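Local coordinates for protein carbonic anhydrase (Porphyridium purpureum, PDB 1DDZ) that probably catalyses the reversible hydration of carbon dioxide to hydrogencarbonate and a proton, as a zinc-dependent carbonic anhydrase of the beta class, at residues A[134-139]-A[178-183]; A[156-161]-A[184-189]. All coordinates share one frame; numbering follows the deposited sequence.

Contact 1. Residues A[134-139]-A[178-183]; sequences GGAKAA and RLIELN
Ala136 touches both Leu179 and Ile180, and through it the short helix that follows zinc ligand Cys133 rests on helix 172-193. Walking from Gly134, the first turn holds itself together by a backbone bond from Ala138 N to Gly134 O (2.9 Å). Ala136 then points its methyl toward the other helix: CB meets Ile180 CG1 at 3.7 Å, an apolar touch at the closest approach of the two backbones, where the CA atoms of Ala136 and Ile180 are 6.6 Å apart. The isoleucine reaches it because CG1 stands anti to its own carbonyl carbon (chi1 -72°), which turns the CG1 methylene onto the alanine methyl. The carbonyl O of Ala136 has Leu179 CD1 at 4.1 Å, a loose van der Waals neighbour. Ala139, one turn on, also faces helix 172-193, but its methyl packs on Ile155 instead. No hydrogen bond crosses; the interface is small and buried. On the second helix, Arg178 turns to Glu181, its NE and NH2 both gripping OE1 side-on, with OE1 in the guanidinium plane; the bond from Arg178 NH2 to Glu181 OE1 is 2.9 Å long. Glu181 OE2 is taken by Tyr131 OH and Gly284 N. The side chain of Ile180 comes within about 4 Å of that of Cys133 and about 6 Å of that of His130, so the contact lies just beside the zinc site. Helix 134-141 follows strand 124-130 after a short link that carries Cys133, helix 147-161 packs against Ala138, Ala139 and Leu179, and helix 266-279 borders Arg178 and Glu181.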
loop_
_atom_site.group_PDB
_atom_site.type_symbol
_atom_site.label_atom_id
_atom_site.label_comp_id
_atom_site.label_asym_id
_atom_site.label_seq_id
_atom_site.Cartn_x
_atom_site.Cartn_y
_atom_site.Cartn_z
ATOM N N GLY A 134 -11.021 -7.201 17.772
ATOM C CA GLY A 134 -10.852 -8.443 17.029
ATOM C C GLY A 134 -9.579 -8.476 16.196
ATOM O O GLY A 134 -8.975 -9.531 16.023
ATOM N N GLY A 135 -9.149 -7.327 15.676
ATOM C CA GLY A 135 -7.928 -7.294 14.888
ATOM C C GLY A 135 -6.697 -7.581 15.741
ATOM O O GLY A 135 -5.835 -8.385 15.380
ATOM N N ALA A 136 -6.624 -6.926 16.895
ATOM C CA ALA A 136 -5.504 -7.106 17.813
ATOM C C ALA A 136 -5.496 -8.528 18.352
ATOM O O ALA A 136 -4.448 -9.147 18.489
ATOM C CB ALA A 136 -5.613 -6.105 18.952
ATOM N N LYS A 137 -6.686 -9.048 18.619
ATOM C CA LYS A 137 -6.872 -10.393 19.149
ATOM C C LYS A 137 -6.419 -11.464 18.162
ATOM O O LYS A 137 -5.716 -12.411 18.530
ATOM C CB LYS A 137 -8.339 -10.567 19.507
ATOM C CG LYS A 137 -8.664 -11.764 20.329
ATOM C CD LYS A 137 -10.132 -11.730 20.713
ATOM C CE LYS A 137 -10.556 -13.052 21.296
ATOM N NZ LYS A 137 -11.937 -13.018 21.858
ATOM N N ALA A 138 -6.772 -11.280 16.898
ATOM C CA ALA A 138 -6.398 -12.215 15.847
ATOM C C ALA A 138 -4.887 -12.267 15.706
ATOM O O ALA A 138 -4.326 -13.334 15.485
ATOM C CB ALA A 138 -7.029 -11.800 14.532
ATOM N N ALA A 139 -4.231 -11.120 15.876
ATOM C CA ALA A 139 -2.777 -11.026 15.767
ATOM C C ALA A 139 -2.035 -11.913 16.791
ATOM O O ALA A 139 -0.906 -12.332 16.558
ATOM C CB ALA A 139 -2.341 -9.556 15.915
ATOM N N ARG A 178 -3.175 -4.284 27.241
ATOM C CA ARG A 178 -1.938 -3.544 27.076
ATOM C C ARG A 178 -1.455 -3.455 25.608
ATOM O O ARG A 178 -0.932 -2.418 25.207
ATOM C CB ARG A 178 -0.843 -4.095 27.998
ATOM C CG ARG A 178 0.501 -3.420 27.805
ATOM C CD ARG A 178 0.848 -2.404 28.862
ATOM N NE ARG A 178 -0.229 -1.499 29.266
ATOM C CZ ARG A 178 -0.226 -0.858 30.434
ATOM N NH1 ARG A 178 0.790 -1.027 31.267
ATOM N NH2 ARG A 178 -1.263 -0.121 30.808
ATOM N N LEU A 179 -1.615 -4.521 24.813
ATOM C CA LEU A 179 -1.218 -4.493 23.384
ATOM C C LEU A 179 -2.075 -3.418 22.659
ATOM O O LEU A 179 -1.568 -2.644 21.872
ATOM C CB LEU A 179 -1.518 -5.837 22.697
ATOM C CG LEU A 179 -0.673 -6.452 21.577
ATOM C CD1 LEU A 179 -1.557 -7.204 20.647
ATOM C CD2 LEU A 179 0.163 -5.465 20.820
ATOM N N ILE A 180 -3.376 -3.406 22.937
ATOM C CA ILE A 180 -4.299 -2.465 22.335
ATOM C C ILE A 180 -3.881 -1.043 22.666
ATOM O O ILE A 180 -3.780 -0.205 21.780
ATOM C CB ILE A 180 -5.741 -2.791 22.748
ATOM C CG1 ILE A 180 -6.167 -4.070 22.021
ATOM C CG2 ILE A 180 -6.703 -1.608 22.427
ATOM C CD1 ILE A 180 -7.465 -4.687 22.524
ATOM N N GLU A 181 -3.510 -0.799 23.917
ATOM C CA GLU A 181 -3.058 0.533 24.338
ATOM C C GLU A 181 -1.727 0.914 23.682
ATOM O O GLU A 181 -1.522 2.047 23.247
ATOM C CB GLU A 181 -2.927 0.581 25.859
ATOM C CG GLU A 181 -4.244 0.366 26.560
ATOM C CD GLU A 181 -4.095 -0.036 28.018
ATOM O OE1 GLU A 181 -2.972 -0.358 28.446
ATOM O OE2 GLU A 181 -5.115 -0.064 28.738
ATOM N N LEU A 182 -0.811 -0.036 23.617
ATOM C CA LEU A 182 0.478 0.208 22.995
ATOM C C LEU A 182 0.275 0.381 21.479
ATOM O O LEU A 182 0.993 1.158 20.834
ATOM C CB LEU A 182 1.436 -0.959 23.290
ATOM C CG LEU A 182 1.984 -0.966 24.726
ATOM C CD1 LEU A 182 2.694 -2.293 25.042
ATOM C CD2 LEU A 182 2.929 0.221 24.915
ATOM N N ASN A 183 -0.683 -0.350 20.907
ATOM C CA ASN A 183 -0.967 -0.221 19.476
ATOM C C ASN A 183 -1.389 1.240 19.189
ATOM O O ASN A 183 -0.812 1.905 18.336
ATOM C CB ASN A 183 -2.062 -1.206 19.038
ATOM C CG ASN A 183 -2.317 -1.171 17.519
ATOM O OD1 ASN A 183 -1.381 -1.237 16.728
ATOM N ND2 ASN A 183 -3.574 -1.034 17.124
#

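Contact 2. Residues A[156-161]-A[184-189]; sequences RDVRRM and VLEQVH
Met161 and Val158 close on the aliphatic part of Glu186, where segments 156-161 and 184-189 run at 103° to each other, their axes 10.7 Å apart at the closest. Van der Waals touches carry the contact. Met161 CE, swung back by the bend at chi3 (-75°), lies 3.8 Å from Glu186 CG and 3.9 Å from Glu186 CD, the root of the carboxylate. Val158 CG2 meets the same CG of Glu186 at 4.1 Å, the valine and the glutamate passing alongside and pointing opposite ways. Gln187 NE2 is a loose neighbour of Val158 CG2 at 4.4 Å. No polar bond joins the segments, and the polar ends look elsewhere. Glu186 OE1 reaches out of the chain to form a salt bridge with Arg160 NH2 of the second subunit, and the reciprocal pair repeats it. Gln187 is held at both ends of its amide, OE1 by Cys102 N and NE2 by Asn183 OD1. An alanine in place of Glu186 would probably leave Met161 CE and Val158 CG2 without the CG they pack on, and Arg160 of the second subunit without its carboxylate. The chemistry is thus divided: the glutamate's methylenes serve the contact within the chain, while its charge links this helix crossing to the dimer interface.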
loop_
_atom_site.group_PDB
_atom_site.type_symbol
_atom_site.label_atom_id
_atom_site.label_comp_id
_atom_site.label_asym_id
_atom_site.label_seq_id
_atom_site.Cartn_x
_atom_site.Cartn_y
_atom_site.Cartn_z
ATOM N N ARG A 156 2.045 -7.150 15.257
ATOM C CA ARG A 156 3.088 -8.056 15.749
ATOM C C ARG A 156 4.359 -7.270 16.019
ATOM O O ARG A 156 5.098 -7.569 16.937
ATOM C CB ARG A 156 3.360 -9.144 14.730
ATOM C CG ARG A 156 2.314 -10.188 14.731
ATOM C CD ARG A 156 2.534 -11.068 15.922
ATOM N NE ARG A 156 2.392 -12.444 15.505
ATOM C CZ ARG A 156 3.386 -13.311 15.348
ATOM N NH1 ARG A 156 4.652 -12.993 15.601
ATOM N NH2 ARG A 156 3.095 -14.484 14.834
ATOM N N ASP A 157 4.596 -6.237 15.224
ATOM C CA ASP A 157 5.754 -5.393 15.450
ATOM C C ASP A 157 5.559 -4.659 16.754
ATOM O O ASP A 157 6.510 -4.455 17.477
ATOM C CB ASP A 157 5.950 -4.402 14.325
ATOM C CG ASP A 157 6.543 -5.040 13.102
ATOM O OD1 ASP A 157 6.883 -6.241 13.142
ATOM O OD2 ASP A 157 6.655 -4.335 12.081
ATOM N N VAL A 158 4.321 -4.291 17.071
ATOM C CA VAL A 158 4.034 -3.615 18.333
ATOM C C VAL A 158 4.335 -4.557 19.506
ATOM O O VAL A 158 4.958 -4.144 20.478
ATOM C CB VAL A 158 2.567 -3.140 18.399
ATOM C CG1 VAL A 158 2.292 -2.429 19.715
ATOM C CG2 VAL A 158 2.288 -2.205 17.240
ATOM N N ARG A 159 3.933 -5.823 19.399
ATOM C CA ARG A 159 4.193 -6.788 20.470
ATOM C C ARG A 159 5.705 -6.995 20.602
ATOM O O ARG A 159 6.244 -7.007 21.708
ATOM C CB ARG A 159 3.506 -8.132 20.203
ATOM C CG ARG A 159 3.413 -9.017 21.460
ATOM C CD ARG A 159 2.972 -10.460 21.162
ATOM N NE ARG A 159 4.068 -11.277 20.633
ATOM C CZ ARG A 159 4.571 -12.369 21.218
ATOM N NH1 ARG A 159 4.094 -12.840 22.368
ATOM N NH2 ARG A 159 5.616 -12.957 20.668
ATOM N N ARG A 160 6.382 -7.054 19.461
ATOM C CA ARG A 160 7.829 -7.238 19.404
ATOM C C ARG A 160 8.581 -6.084 20.071
ATOM O O ARG A 160 9.397 -6.304 20.962
ATOM C CB ARG A 160 8.263 -7.404 17.944
ATOM C CG ARG A 160 9.752 -7.594 17.707
ATOM C CD ARG A 160 10.040 -7.919 16.241
ATOM N NE ARG A 160 10.962 -6.951 15.633
ATOM C CZ ARG A 160 12.271 -7.147 15.462
ATOM N NH1 ARG A 160 12.838 -8.285 15.848
ATOM N NH2 ARG A 160 13.028 -6.192 14.928
ATOM N N MET A 161 8.289 -4.856 19.654
ATOM C CA MET A 161 8.928 -3.662 20.210
ATOM C C MET A 161 8.627 -3.440 21.687
ATOM O O MET A 161 9.391 -2.778 22.369
ATOM C CB MET A 161 8.475 -2.403 19.471
ATOM C CG MET A 161 9.010 -2.247 18.069
ATOM S SD MET A 161 8.408 -0.725 17.269
ATOM C CE MET A 161 6.692 -1.168 16.869
ATOM N N VAL A 184 -2.336 1.765 19.954
ATOM C CA VAL A 184 -2.776 3.147 19.766
ATOM C C VAL A 184 -1.579 4.093 19.859
ATOM O O VAL A 184 -1.385 4.928 18.972
ATOM C CB VAL A 184 -3.845 3.574 20.817
ATOM C CG1 VAL A 184 -4.147 5.053 20.695
ATOM C CG2 VAL A 184 -5.106 2.800 20.636
ATOM N N LEU A 185 -0.737 3.921 20.883
ATOM C CA LEU A 185 0.438 4.793 21.068
ATOM C C LEU A 185 1.391 4.736 19.890
ATOM O O LEU A 185 1.970 5.744 19.487
ATOM C CB LEU A 185 1.221 4.430 22.333
ATOM C CG LEU A 185 1.311 5.457 23.463
ATOM C CD1 LEU A 185 2.409 5.035 24.425
ATOM C CD2 LEU A 185 1.600 6.841 22.918
ATOM N N GLU A 186 1.583 3.543 19.361
ATOM C CA GLU A 186 2.452 3.375 18.200
ATOM C C GLU A 186 1.838 4.073 16.953
ATOM O O GLU A 186 2.529 4.729 16.186
ATOM C CB GLU A 186 2.662 1.875 17.964
ATOM C CG GLU A 186 4.091 1.490 17.597
ATOM C CD GLU A 186 5.150 2.023 18.584
ATOM O OE1 GLU A 186 5.885 2.944 18.161
ATOM O OE2 GLU A 186 5.256 1.518 19.745
ATOM N N GLN A 187 0.528 3.966 16.773
ATOM C CA GLN A 187 -0.120 4.624 15.641
ATOM C C GLN A 187 -0.012 6.159 15.796
ATOM O O GLN A 187 0.275 6.859 14.833
ATOM C CB GLN A 187 -1.579 4.152 15.481
ATOM C CG GLN A 187 -1.771 2.618 15.364
ATOM C CD GLN A 187 -0.698 1.920 14.535
ATOM O OE1 GLN A 187 -0.400 2.322 13.422
ATOM N NE2 GLN A 187 -0.081 0.889 15.103
ATOM N N VAL A 188 -0.173 6.676 17.009
ATOM C CA VAL A 188 -0.029 8.110 17.251
ATOM C C VAL A 188 1.369 8.522 16.820
ATOM O O VAL A 188 1.561 9.542 16.154
ATOM C CB VAL A 188 -0.245 8.450 18.730
ATOM C CG1 VAL A 188 0.252 9.870 19.046
ATOM C CG2 VAL A 188 -1.718 8.343 19.050
ATOM N N HIS A 189 2.360 7.710 17.171
ATOM C CA HIS A 189 3.727 8.000 16.758
ATOM C C HIS A 189 3.804 8.110 15.225
ATOM O O HIS A 189 4.452 9.013 14.669
ATOM C CB HIS A 189 4.684 6.884 17.213
ATOM C CG HIS A 189 6.080 7.040 16.669
ATOM N ND1 HIS A 189 6.483 6.475 15.475
ATOM C CD2 HIS A 189 7.130 7.767 17.116
ATOM C CE1 HIS A 189 7.722 6.865 15.205
ATOM N NE2 HIS A 189 8.130 7.646 16.189
#

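From the N terminus, strand 124-130 ends on zinc ligand His130, the chain passes Cys133 and enters helix 134-141, then helix 147-161, before helix 172-193 runs past both. Contact 1 closes a loop of 38 intervening residues and contact 2 one of 22. Because their segments alternate along the sequence, the two loops cross. Successive parts of helix 172-193 serve them, residues 178-183 and then 184-189, with centres about 9 Å apart. Val158 bridges the pair, its CG1 packing on Leu179 CD2 of contact 1 at 3.9 Å. Together they tie helices 134-141 and 147-161 to helix 172-193, and both contacts touch the second subunit.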